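Local coordinates for protein delta (Bacillus subtilis, PDB 3ZH9) that forms part of the complex that loads the beta sliding clamp onto primed DNA, probably acting as the wrench that opens the clamp ring, at residues Thr44-Asn48 with Pro70-Arg76; Tyr84-Gly88 with Asp125-Thr131; Gln264-Phe268 with Ile278-Leu282. One frame throughout, in Å; residues are numbered along the deposited sequence.

Contact 1 of 3, residues Thr44-Asn48 with Pro70-Arg76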
ATOM      1  N   THR A  44      17.568  22.653  11.362  1.00 55.46           N
ATOM      2  CA  THR A  44      18.549  22.666  10.277  1.00 56.42           C
ATOM      3  C   THR A  44      18.099  21.855   9.053  1.00 59.38           C
ATOM      4  O   THR A  44      18.910  21.525   8.186  1.00 53.10           O
ATOM      5  CB  THR A  44      19.935  22.153  10.767  1.00 60.57           C
ATOM      6  OG1 THR A  44      19.782  20.895  11.437  1.00 47.05           O
ATOM      7  CG2 THR A  44      20.583  23.165  11.709  1.00 64.95           C
ATOM      8  N   LYS A  45      16.807  21.532   8.982  1.00 58.75           N
ATOM      9  CA  LYS A  45      16.307  20.627   7.942  1.00 54.92           C
ATOM     10  C   LYS A  45      16.474  21.209   6.535  1.00 58.81           C
ATOM     11  O   LYS A  45      16.634  20.467   5.558  1.00 62.45           O
ATOM     12  CB  LYS A  45      14.854  20.215   8.216  1.00 60.99           C
ATOM     13  CG  LYS A  45      13.818  20.887   7.316  1.00 67.36           C
ATOM     14  CD  LYS A  45      12.390  20.566   7.771  1.00 71.90           C
ATOM     15  CE  LYS A  45      11.703  19.505   6.913  1.00 69.69           C
ATOM     16  N   ASP A  46      16.450  22.534   6.431  1.00 59.42           N
ATOM     17  CA  ASP A  46      16.674  23.189   5.144  1.00 68.02           C
ATOM     18  C   ASP A  46      18.086  22.926   4.618  1.00 66.70           C
ATOM     19  O   ASP A  46      18.336  22.984   3.405  1.00 62.16           O
ATOM     20  CB  ASP A  46      16.477  24.703   5.269  1.00 73.24           C
ATOM     21  CG  ASP A  46      15.152  25.062   5.894  1.00 78.60           C
ATOM     22  OD1 ASP A  46      14.140  24.382   5.599  1.00 78.74           O
ATOM     23  OD2 ASP A  46      15.118  26.027   6.683  1.00 83.27           O
ATOM     24  N   PHE A  47      19.014  22.666   5.536  1.00 58.14           N
ATOM     25  CA  PHE A  47      20.420  22.552   5.183  1.00 45.31           C
ATOM     26  C   PHE A  47      20.888  21.105   5.117  1.00 46.82           C
ATOM     27  O   PHE A  47      21.812  20.784   4.374  1.00 50.74           O
ATOM     28  CB  PHE A  47      21.271  23.317   6.191  1.00 47.67           C
ATOM     29  CG  PHE A  47      20.704  24.650   6.560  1.00 53.23           C
ATOM     30  CD1 PHE A  47      20.456  25.601   5.591  1.00 47.97           C
ATOM     31  CD2 PHE A  47      20.403  24.947   7.875  1.00 59.93           C
ATOM     32  CE1 PHE A  47      19.918  26.825   5.930  1.00 55.16           C
ATOM     33  CE2 PHE A  47      19.873  26.172   8.218  1.00 62.82           C
ATOM     34  CZ  PHE A  47      19.626  27.110   7.244  1.00 55.13           C
ATOM     35  N   ASN A  48      20.250  20.235   5.892  1.00 46.57           N
ATOM     36  CA  ASN A  48      20.775  18.882   6.083  1.00 47.37           C
ATOM     37  C   ASN A  48      19.862  17.792   5.525  1.00 44.63           C
ATOM     38  O   ASN A  48      20.054  16.600   5.783  1.00 43.57           O
ATOM     39  CB  ASN A  48      21.072  18.645   7.563  1.00 40.26           C
ATOM     40  CG  ASN A  48      22.211  19.510   8.073  1.00 45.17           C
ATOM     41  OD1 ASN A  48      23.258  19.605   7.440  1.00 46.54           O
ATOM     42  ND2 ASN A  48      22.010  20.148   9.219  1.00 51.69           N
ATOM     43  N   PRO A  70      27.633  18.069   6.942  1.00 43.07           N
ATOM     44  CA  PRO A  70      26.400  18.609   7.510  1.00 44.35           C
ATOM     45  C   PRO A  70      26.630  20.033   7.997  1.00 49.05           C
ATOM     46  O   PRO A  70      27.753  20.458   8.317  1.00 45.25           O
ATOM     47  CB  PRO A  70      26.119  17.687   8.706  1.00 46.66           C
ATOM     48  CG  PRO A  70      26.967  16.475   8.480  1.00 46.68           C
ATOM     49  CD  PRO A  70      28.170  16.949   7.730  1.00 42.25           C
ATOM     50  N   PHE A  71      25.549  20.786   8.057  1.00 49.77           N
ATOM     51  CA  PHE A  71      25.658  22.163   8.465  1.00 48.86           C
ATOM     52  C   PHE A  71      25.027  22.316   9.833  1.00 47.52           C
ATOM     53  O   PHE A  71      23.815  22.143   9.992  1.00 50.24           O
ATOM     54  CB  PHE A  71      24.995  23.073   7.423  1.00 46.47           C
ATOM     55  CG  PHE A  71      24.995  24.527   7.797  1.00 47.54           C
ATOM     56  CD1 PHE A  71      26.181  25.219   7.931  1.00 47.00           C
ATOM     57  CD2 PHE A  71      23.804  25.197   8.005  1.00 54.95           C
ATOM     58  CE1 PHE A  71      26.180  26.549   8.270  1.00 55.41           C
ATOM     59  CE2 PHE A  71      23.797  26.537   8.337  1.00 52.54           C
ATOM     60  CZ  PHE A  71      24.985  27.210   8.475  1.00 54.37           C
ATOM     61  N   MET A  72      25.862  22.634  10.818  1.00 49.31           N
ATOM     62  CA  MET A  72      25.411  22.782  12.196  1.00 52.74           C
ATOM     63  C   MET A  72      24.575  21.584  12.613  1.00 55.57           C
ATOM     64  O   MET A  72      23.500  21.728  13.198  1.00 57.44           O
ATOM     65  CB  MET A  72      24.628  24.078  12.363  1.00 58.73           C
ATOM     66  CG  MET A  72      25.486  25.318  12.119  1.00 53.69           C
ATOM     67  SD  MET A  72      24.580  26.862  12.228  1.00 92.43           S
ATOM     68  CE  MET A  72      25.914  28.037  12.007  1.00275.15           C
ATOM     69  N   GLY A  73      25.086  20.402  12.289  1.00 49.72           N
ATOM     70  CA  GLY A  73      24.424  19.153  12.600  1.00 52.41           C
ATOM     71  C   GLY A  73      25.451  18.047  12.524  1.00 60.03           C
ATOM     72  O   GLY A  73      26.547  18.257  12.001  1.00 62.67           O
ATOM     73  N   GLU A  74      25.103  16.873  13.042  1.00 62.38           N
ATOM     74  CA  GLU A  74      26.021  15.742  13.056  1.00 61.70           C
ATOM     75  C   GLU A  74      25.940  14.976  11.745  1.00 51.25           C
ATOM     76  O   GLU A  74      26.927  14.419  11.280  1.00 53.12           O
ATOM     77  CB  GLU A  74      25.705  14.799  14.226  1.00 60.67           C
ATOM     78  N   ARG A  75      24.755  14.950  11.150  1.00 44.48           N
ATOM     79  CA  ARG A  75      24.538  14.157   9.953  1.00 39.03           C
ATOM     80  C   ARG A  75      23.674  14.880   8.945  1.00 40.08           C
ATOM     81  O   ARG A  75      22.892  15.763   9.286  1.00 45.69           O
ATOM     82  CB  ARG A  75      23.882  12.808  10.288  1.00 47.31           C
ATOM     83  CG  ARG A  75      24.840  11.716  10.749  1.00 51.94           C
ATOM     84  CD  ARG A  75      24.363  10.379  10.240  1.00 54.59           C
ATOM     85  NE  ARG A  75      24.943   9.228  10.929  1.00 61.11           N
ATOM     86  CZ  ARG A  75      24.528   8.775  12.110  1.00 64.90           C
ATOM     87  NH1 ARG A  75      23.541   9.387  12.758  1.00 67.30           N
ATOM     88  NH2 ARG A  75      25.116   7.721  12.655  1.00 68.33           N
ATOM     89  N   ARG A  76      23.802  14.444   7.700  1.00 39.29           N
ATOM     90  CA  ARG A  76      23.055  14.963   6.575  1.00 41.34           C
ATOM     91  C   ARG A  76      22.221  13.790   6.042  1.00 36.92           C
ATOM     92  O   ARG A  76      22.616  12.638   6.189  1.00 33.54           O
ATOM     93  CB  ARG A  76      24.083  15.462   5.559  1.00 45.00           C
ATOM     94  CG  ARG A  76      23.628  15.671   4.164  1.00 47.44           C
ATOM     95  CD  ARG A  76      24.812  16.102   3.308  1.00 42.61           C
ATOM     96  NE  ARG A  76      25.326  17.421   3.681  1.00 42.61           N
ATOM     97  CZ  ARG A  76      24.583  18.525   3.753  1.00 42.31           C
ATOM     98  NH1 ARG A  76      23.286  18.477   3.491  1.00 38.21           N
ATOM     99  NH2 ARG A  76      25.132  19.679   4.098  1.00 44.03           N
TER
HETATM  100  O   HOH W   1      20.958  20.751  13.772  1.00 60.04           O
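The side-chain amide of N48 grips the backbone of F71 at both ends. N48 OD1 accepts from F71 N at 2.7 Å, on a lone pair in the carbonyl plane and with an almost straight N-H...O angle of 174°. N48 ND2 donates to F71 O at 2.8 Å, the acceptor lying close to the amide plane of N48 although the donor is tilted from the carbonyl plane of F71. Two bonds of this kind fix the rotation of the buried amide. R76 adds a third link: R76 NH1 reaches F47 O at 2.9 Å, edge-on in the guanidinium plane, while NE and NH2 of the same group hold T68 O and F69 O, so that one arginine ties three carbonyls together. A water molecule accepts from T44 OG1 and donates to M72 O.

These bonds fasten the short 45-48 helix to the loop that leads into strand 76-81, in the N-terminal P-loop-NTPase-like domain; N48 and R76 stand where edge strand 49-53 of the parallel sheet and its neighbour 76-81 begin side by side.

Outside the polar part, F71 points the CD2-CE2 edge of its ring at the face of F47 in a T-shaped stack, planes at 87° and ring centroids 5.0 Å apart. With chi1 at 177°, CG of F71 swings away from the backbone N and brings that edge to F47. T44 CG2 rests 3.6 Å from M72 O.

Contact 2 of 3, residues Tyr84-Gly88 with Asp125-Thr131. With SO4 (sulfate ion), chain G.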
ATOM      1  N   TYR A  84      15.501   3.918 -11.831  1.00 42.82           N
ATOM      2  CA  TYR A  84      14.915   2.993 -12.802  1.00 46.35           C
ATOM      3  C   TYR A  84      15.972   2.158 -13.514  1.00 53.43           C
ATOM      4  O   TYR A  84      15.691   1.061 -13.986  1.00 52.81           O
ATOM      5  CB  TYR A  84      14.058   3.744 -13.833  1.00 47.65           C
ATOM      6  CG  TYR A  84      14.709   4.991 -14.386  1.00 51.33           C
ATOM      7  CD1 TYR A  84      15.595   4.925 -15.462  1.00 57.63           C
ATOM      8  CD2 TYR A  84      14.454   6.238 -13.821  1.00 50.81           C
ATOM      9  CE1 TYR A  84      16.207   6.079 -15.960  1.00 60.66           C
ATOM     10  CE2 TYR A  84      15.059   7.391 -14.308  1.00 53.74           C
ATOM     11  CZ  TYR A  84      15.927   7.306 -15.376  1.00 60.57           C
ATOM     12  OH  TYR A  84      16.516   8.456 -15.852  1.00 71.11           O
ATOM     13  N   PHE A  85      17.186   2.686 -13.590  1.00 48.78           N
ATOM     14  CA  PHE A  85      18.285   1.971 -14.220  1.00 52.82           C
ATOM     15  C   PHE A  85      18.725   0.752 -13.400  1.00 56.95           C
ATOM     16  O   PHE A  85      19.598   0.006 -13.829  1.00 61.43           O
ATOM     17  CB  PHE A  85      19.463   2.921 -14.442  1.00 46.31           C
ATOM     18  CG  PHE A  85      19.758   3.798 -13.256  1.00 51.38           C
ATOM     19  CD1 PHE A  85      20.457   3.302 -12.167  1.00 43.76           C
ATOM     20  CD2 PHE A  85      19.315   5.112 -13.222  1.00 46.40           C
ATOM     21  CE1 PHE A  85      20.714   4.101 -11.070  1.00 46.18           C
ATOM     22  CE2 PHE A  85      19.569   5.911 -12.130  1.00 41.66           C
ATOM     23  CZ  PHE A  85      20.277   5.407 -11.054  1.00 43.75           C
ATOM     24  N   LEU A  86      18.129   0.565 -12.224  1.00 53.73           N
ATOM     25  CA  LEU A  86      18.354  -0.645 -11.427  1.00 56.95           C
ATOM     26  C   LEU A  86      17.466  -1.801 -11.900  1.00 59.81           C
ATOM     27  O   LEU A  86      17.708  -2.960 -11.557  1.00 53.35           O
ATOM     28  CB  LEU A  86      18.126  -0.376  -9.937  1.00 49.64           C
ATOM     29  CG  LEU A  86      19.177   0.507  -9.264  1.00 51.76           C
ATOM     30  CD1 LEU A  86      18.869   0.713  -7.780  1.00 44.84           C
ATOM     31  CD2 LEU A  86      20.560  -0.095  -9.461  1.00 52.25           C
ATOM     32  N   THR A  87      16.439  -1.468 -12.683  1.00 60.71           N
ATOM     33  CA  THR A  87      15.553  -2.456 -13.303  1.00 67.02           C
ATOM     34  C   THR A  87      16.001  -2.762 -14.730  1.00 75.55           C
ATOM     35  O   THR A  87      17.058  -2.311 -15.167  1.00 72.28           O
ATOM     36  CB  THR A  87      14.098  -1.950 -13.380  1.00 63.60           C
ATOM     37  OG1 THR A  87      14.001  -0.915 -14.368  1.00 69.23           O
ATOM     38  CG2 THR A  87      13.643  -1.413 -12.044  1.00 55.01           C
ATOM     39  N   GLY A  88      15.184  -3.515 -15.462  1.00 89.00           N
ATOM     40  CA  GLY A  88      15.488  -3.842 -16.846  1.00 96.37           C
ATOM     41  C   GLY A  88      14.599  -3.142 -17.859  1.00103.73           C
ATOM     42  O   GLY A  88      14.470  -3.597 -18.993  1.00108.13           O
ATOM     43  N   ASP A 125      17.616  -5.641 -11.100  1.00 47.19           N
ATOM     44  CA  ASP A 125      18.333  -6.537 -11.999  1.00 52.42           C
ATOM     45  C   ASP A 125      19.644  -6.952 -11.347  1.00 50.47           C
ATOM     46  O   ASP A 125      20.555  -6.144 -11.194  1.00 54.77           O
ATOM     47  CB  ASP A 125      18.596  -5.852 -13.346  1.00 56.43           C
ATOM     48  CG  ASP A 125      19.147  -6.807 -14.400  1.00 59.53           C
ATOM     49  OD1 ASP A 125      19.617  -7.918 -14.056  1.00 53.53           O
ATOM     50  OD2 ASP A 125      19.116  -6.433 -15.589  1.00 68.98           O
ATOM     51  N   GLU A 126      19.730  -8.219 -10.973  1.00 52.99           N
ATOM     52  CA  GLU A 126      20.892  -8.751 -10.288  1.00 44.07           C
ATOM     53  C   GLU A 126      22.136  -8.770 -11.176  1.00 52.65           C
ATOM     54  O   GLU A 126      23.258  -8.850 -10.684  1.00 54.92           O
ATOM     55  CB  GLU A 126      20.578 -10.156  -9.771  1.00 49.49           C
ATOM     56  CG  GLU A 126      19.727 -10.165  -8.505  1.00 64.27           C
ATOM     57  N   ARG A 127      21.942  -8.685 -12.487  1.00 49.66           N
ATOM     58  CA  ARG A 127      23.067  -8.728 -13.408  1.00 52.93           C
ATOM     59  C   ARG A 127      23.818  -7.394 -13.477  1.00 57.02           C
ATOM     60  O   ARG A 127      24.986  -7.359 -13.866  1.00 63.53           O
ATOM     61  CB  ARG A 127      22.594  -9.168 -14.794  1.00 60.60           C
ATOM     62  CG  ARG A 127      21.764 -10.450 -14.768  1.00 66.91           C
ATOM     63  CD  ARG A 127      21.180 -10.766 -16.128  1.00 78.09           C
ATOM     64  NE  ARG A 127      20.353  -9.674 -16.643  1.00 86.76           N
ATOM     65  CZ  ARG A 127      19.022  -9.667 -16.628  1.00 91.91           C
ATOM     66  NH1 ARG A 127      18.352 -10.701 -16.124  1.00 97.03           N
ATOM     67  NH2 ARG A 127      18.358  -8.628 -17.125  1.00 82.66           N
ATOM     68  N   LYS A 128      23.157  -6.308 -13.078  1.00 44.33           N
ATOM     69  CA  LYS A 128      23.764  -4.981 -13.121  1.00 46.14           C
ATOM     70  C   LYS A 128      24.847  -4.741 -12.070  1.00 49.38           C
ATOM     71  O   LYS A 128      24.693  -5.073 -10.897  1.00 47.06           O
ATOM     72  CB  LYS A 128      22.696  -3.887 -13.039  1.00 48.47           C
ATOM     73  CG  LYS A 128      21.798  -3.862 -14.264  1.00 56.51           C
ATOM     74  CD  LYS A 128      20.822  -2.709 -14.221  1.00 59.90           C
ATOM     75  CE  LYS A 128      19.986  -2.663 -15.498  1.00 65.87           C
ATOM     76  NZ  LYS A 128      20.841  -2.446 -16.697  1.00 71.17           N
ATOM     77  N   LYS A 129      25.936  -4.133 -12.514  1.00 45.55           N
ATOM     78  CA  LYS A 129      27.077  -3.854 -11.659  1.00 47.24           C
ATOM     79  C   LYS A 129      26.645  -3.090 -10.403  1.00 42.62           C
ATOM     80  O   LYS A 129      27.112  -3.370  -9.306  1.00 44.40           O
ATOM     81  CB  LYS A 129      28.113  -3.044 -12.454  1.00 48.69           C
ATOM     82  CG  LYS A 129      29.452  -2.855 -11.759  1.00 58.52           C
ATOM     83  N   LEU A 130      25.753  -2.122 -10.579  1.00 37.85           N
ATOM     84  CA  LEU A 130      25.313  -1.265  -9.490  1.00 35.55           C
ATOM     85  C   LEU A 130      24.456  -2.030  -8.498  1.00 37.08           C
ATOM     86  O   LEU A 130      24.494  -1.774  -7.293  1.00 37.11           O
ATOM     87  CB  LEU A 130      24.533  -0.077 -10.044  1.00 40.70           C
ATOM     88  CG  LEU A 130      23.976   0.898  -9.016  1.00 45.23           C
ATOM     89  CD1 LEU A 130      25.028   1.289  -7.986  1.00 45.51           C
ATOM     90  CD2 LEU A 130      23.442   2.120  -9.734  1.00 51.06           C
ATOM     91  N   THR A 131      23.668  -2.964  -9.009  1.00 35.17           N
ATOM     92  CA  THR A 131      22.877  -3.812  -8.130  1.00 39.10           C
ATOM     93  C   THR A 131      23.790  -4.652  -7.250  1.00 33.60           C
ATOM     94  O   THR A 131      23.543  -4.812  -6.061  1.00 35.24           O
ATOM     95  CB  THR A 131      21.967  -4.734  -8.929  1.00 34.33           C
ATOM     96  OG1 THR A 131      21.146  -3.934  -9.782  1.00 40.95           O
ATOM     97  CG2 THR A 131      21.091  -5.539  -8.000  1.00 37.28           C
TER
HETATM   98  S   SO4 G1345      25.641  -3.131 -16.141  1.00110.97           S
HETATM   99  O1  SO4 G1345      25.332  -2.972 -14.726  1.00118.59           O
HETATM  100  O2  SO4 G1345      25.542  -4.543 -16.513  1.00109.64           O
HETATM  101  O3  SO4 G1345      26.994  -2.643 -16.394  1.00106.66           O
HETATM  102  O4  SO4 G1345      24.675  -2.350 -16.908  1.00113.97           O
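L86 and L130 meet at about a right angle, the CD2 methyl of L86 pressing on CG of L130 at 3.6 Å. From the neighbouring position F85 brings its ring edge to the same leucine, F85 CE1 lying 3.6 Å from L130 CD2 near the ring plane. F85 and L86, both in the 3-10 turn 84-86, thus converge on CD2 of L130, and V99 and L102 of helix 99-107 also touch this leucine. Its CG lies anti to the backbone N (chi1 179°), which carries CD2 out to both partners.

The aliphatic chain of K128 passes beside the carbonyls of F85 and T87.

D125 opens a type I turn into helix 129-137, with K128 as N-cap residue. D125 OD1 accepts from R127 N, which comes from above the carboxylate plane, an Asx turn, and D125 OD2 forms a salt bridge with R127 NH2. D125 O is held from opposite faces by T131 OG1 and K128 N. K129 N, at the helix start, donates to a sulfate ion, probably a crystallisation component.

Between the segments, a single backbone bond, D125 N to L86 O at 2.7 Å and nearly straight at 173°, ties the turn to the helix start, while the F85, L86 and L130 cluster beside it joins them by apolar contact.

Contact 3 of 3, residues Gln264-Phe268 with Ile278-Leu282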
ATOM      1  N   GLN A 264     -12.041  -6.956 -15.005  1.00 22.89           N
ATOM      2  CA  GLN A 264     -10.627  -6.983 -15.412  1.00 24.02           C
ATOM      3  C   GLN A 264      -9.893  -8.249 -14.940  1.00 36.04           C
ATOM      4  O   GLN A 264      -9.172  -8.905 -15.697  1.00 31.84           O
ATOM      5  CB  GLN A 264      -9.906  -5.769 -14.843  1.00 23.66           C
ATOM      6  CG  GLN A 264     -10.245  -4.455 -15.536  1.00 28.39           C
ATOM      7  CD  GLN A 264      -9.740  -3.275 -14.740  1.00 34.83           C
ATOM      8  OE1 GLN A 264      -9.886  -3.230 -13.519  1.00 34.63           O
ATOM      9  NE2 GLN A 264      -9.139  -2.318 -15.422  1.00 34.84           N
ATOM     10  N   THR A 265     -10.058  -8.557 -13.664  1.00 31.25           N
ATOM     11  CA  THR A 265      -9.438  -9.726 -13.080  1.00 33.23           C
ATOM     12  C   THR A 265      -9.911 -11.014 -13.784  1.00 32.37           C
ATOM     13  O   THR A 265      -9.100 -11.883 -14.124  1.00 32.70           O
ATOM     14  CB  THR A 265      -9.729  -9.769 -11.569  1.00 33.17           C
ATOM     15  OG1 THR A 265      -9.107  -8.636 -10.942  1.00 34.71           O
ATOM     16  CG2 THR A 265      -9.154 -11.011 -10.973  1.00 41.07           C
ATOM     17  N   LYS A 266     -11.217 -11.126 -14.018  1.00 27.54           N
ATOM     18  CA  LYS A 266     -11.770 -12.303 -14.698  1.00 34.13           C
ATOM     19  C   LYS A 266     -11.169 -12.447 -16.096  1.00 34.90           C
ATOM     20  O   LYS A 266     -10.806 -13.535 -16.519  1.00 30.46           O
ATOM     21  CB  LYS A 266     -13.302 -12.213 -14.783  1.00 28.70           C
ATOM     22  CG  LYS A 266     -13.984 -13.467 -15.313  1.00 31.55           C
ATOM     23  CD  LYS A 266     -15.486 -13.224 -15.504  1.00 30.32           C
ATOM     24  CE  LYS A 266     -16.242 -14.513 -15.826  1.00 34.30           C
ATOM     25  NZ  LYS A 266     -16.253 -15.496 -14.703  1.00 25.56           N
ATOM     26  N   TYR A 267     -11.061 -11.327 -16.804  1.00 31.33           N
ATOM     27  CA  TYR A 267     -10.495 -11.293 -18.146  1.00 29.69           C
ATOM     28  C   TYR A 267      -9.048 -11.813 -18.194  1.00 37.45           C
ATOM     29  O   TYR A 267      -8.684 -12.614 -19.061  1.00 33.93           O
ATOM     30  CB  TYR A 267     -10.551  -9.860 -18.685  1.00 26.06           C
ATOM     31  CG  TYR A 267      -9.887  -9.705 -20.039  1.00 31.93           C
ATOM     32  CD1 TYR A 267     -10.549 -10.075 -21.214  1.00 31.96           C
ATOM     33  CD2 TYR A 267      -8.598  -9.194 -20.140  1.00 23.69           C
ATOM     34  CE1 TYR A 267      -9.930  -9.939 -22.456  1.00 30.15           C
ATOM     35  CE2 TYR A 267      -7.974  -9.055 -21.369  1.00 34.92           C
ATOM     36  CZ  TYR A 267      -8.644  -9.417 -22.523  1.00 31.20           C
ATOM     37  OH  TYR A 267      -8.000  -9.268 -23.729  1.00 35.77           O
ATOM     38  N   PHE A 268      -8.219 -11.357 -17.263  1.00 31.35           N
ATOM     39  CA  PHE A 268      -6.831 -11.805 -17.243  1.00 30.69           C
ATOM     40  C   PHE A 268      -6.672 -13.193 -16.623  1.00 39.16           C
ATOM     41  O   PHE A 268      -5.834 -13.964 -17.066  1.00 43.74           O
ATOM     42  CB  PHE A 268      -5.942 -10.797 -16.534  1.00 32.31           C
ATOM     43  CG  PHE A 268      -5.761  -9.517 -17.295  1.00 33.25           C
ATOM     44  CD1 PHE A 268      -5.100  -9.506 -18.515  1.00 29.93           C
ATOM     45  CD2 PHE A 268      -6.257  -8.329 -16.794  1.00 28.34           C
ATOM     46  CE1 PHE A 268      -4.921  -8.321 -19.221  1.00 35.09           C
ATOM     47  CE2 PHE A 268      -6.082  -7.128 -17.501  1.00 40.28           C
ATOM     48  CZ  PHE A 268      -5.418  -7.129 -18.716  1.00 30.99           C
ATOM     49  N   ILE A 278      -1.536  -9.957 -12.430  1.00 38.75           N
ATOM     50  CA  ILE A 278      -2.731  -9.143 -12.584  1.00 39.05           C
ATOM     51  C   ILE A 278      -2.599  -7.894 -11.723  1.00 44.29           C
ATOM     52  O   ILE A 278      -2.903  -6.782 -12.171  1.00 41.83           O
ATOM     53  CB  ILE A 278      -4.021  -9.945 -12.260  1.00 35.94           C
ATOM     54  CG1 ILE A 278      -4.205 -11.073 -13.282  1.00 34.74           C
ATOM     55  CG2 ILE A 278      -5.253  -9.021 -12.271  1.00 33.32           C
ATOM     56  CD1 ILE A 278      -5.317 -12.093 -12.933  1.00 35.57           C
ATOM     57  N   ALA A 279      -2.126  -8.071 -10.493  1.00 42.15           N
ATOM     58  CA  ALA A 279      -1.951  -6.935  -9.599  1.00 39.88           C
ATOM     59  C   ALA A 279      -1.009  -5.916 -10.236  1.00 43.44           C
ATOM     60  O   ALA A 279      -1.271  -4.712 -10.211  1.00 44.15           O
ATOM     61  CB  ALA A 279      -1.413  -7.382  -8.236  1.00 39.06           C
ATOM     62  N   SER A 280       0.089  -6.387 -10.809  1.00 38.83           N
ATOM     63  CA  SER A 280       1.059  -5.439 -11.352  1.00 58.01           C
ATOM     64  C   SER A 280       0.559  -4.820 -12.658  1.00 59.07           C
ATOM     65  O   SER A 280       0.830  -3.655 -12.932  1.00 64.91           O
ATOM     66  CB  SER A 280       2.465  -6.047 -11.492  1.00 64.57           C
ATOM     67  OG  SER A 280       2.460  -7.204 -12.303  1.00 72.85           O
ATOM     68  N   ASN A 281      -0.190  -5.590 -13.446  1.00 55.21           N
ATOM     69  CA  ASN A 281      -0.827  -5.047 -14.645  1.00 52.54           C
ATOM     70  C   ASN A 281      -1.872  -3.985 -14.290  1.00 50.97           C
ATOM     71  O   ASN A 281      -1.937  -2.928 -14.917  1.00 56.96           O
ATOM     72  CB  ASN A 281      -1.446  -6.165 -15.488  1.00 54.30           C
ATOM     73  CG  ASN A 281      -2.090  -5.648 -16.770  1.00 68.83           C
ATOM     74  OD1 ASN A 281      -3.146  -5.015 -16.739  1.00 68.48           O
ATOM     75  ND2 ASN A 281      -1.460  -5.932 -17.909  1.00 73.56           N
ATOM     76  N   LEU A 282      -2.672  -4.259 -13.263  1.00 47.38           N
ATOM     77  CA  LEU A 282      -3.736  -3.345 -12.845  1.00 41.90           C
ATOM     78  C   LEU A 282      -3.277  -2.241 -11.905  1.00 46.48           C
ATOM     79  O   LEU A 282      -4.005  -1.270 -11.663  1.00 47.81           O
ATOM     80  CB  LEU A 282      -4.876  -4.129 -12.193  1.00 35.62           C
ATOM     81  CG  LEU A 282      -5.554  -5.079 -13.181  1.00 40.62           C
ATOM     82  CD1 LEU A 282      -6.821  -5.662 -12.591  1.00 36.36           C
ATOM     83  CD2 LEU A 282      -5.842  -4.352 -14.494  1.00 38.17           C
TER
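Helices 248-269 and 275-282 face each other here through the segments 264-268 and 278-282, whose axes come within 10.8 Å and run at 126° between their N-to-C directions. The backbones draw closest at T265 and I278, with CA atoms 6.8 Å apart, and stand farther apart at Q264 and L282. These are two consecutive helices joined by a short loop, steeply inclined to each other, within the C-terminal domain of the delta subunit.

F268, I278 and L282 pack between the helices. CB of F268 touches I278 CG1 at 3.7 Å, while farther out F268 CE2 comes to 4.1 Å from L282 CD2. N281 OD1 approaches the CE2-CZ side of the F268 ring obliquely, 3.7 Å from F268 CZ, with the amide and ring planes 52° apart; N281 reaches this place because its CG is anti to the backbone N (chi1 -178°). At the other end L282 slants across the Q264 side chain, L282 CD1 against Q264 CB at 3.8 Å and L282 CD2 near the amide. I278 lies crosswise to T265, whose OG1 is bound to L261 O within its own helix. Helix 286-296 also packs on these residues, V289 touching I278 and A292 and M293 touching T265.

Since the two segments share no hydrogen bond, the helices are joined here by van der Waals contact, with the amides of Q264 and N281 at the more exposed margin.

Overall arrangement
The three contacts follow one another along the chain, each closing before the next opens. Contacts 1 and 2 belong to the N-terminal P-loop-NTPase-like domain and its five-stranded parallel sheet: residues 70-76 lead into strand 76-81 and residues 84-88 follow it, so the two contacts lie at the two ends of this strand, with centres about 31 Å apart. Contact 3 lies in the all-helical C-terminal domain, its centre about 27 Å from that of contact 2 and about 46 Å from that of contact 1, on the opposite side of the chain's centre from contact 1. None touches another. A short helix meets a loop in contact 1 and a 3-10 turn meets a helix start in contact 2, whereas contact 3 joins helices of the separate domain.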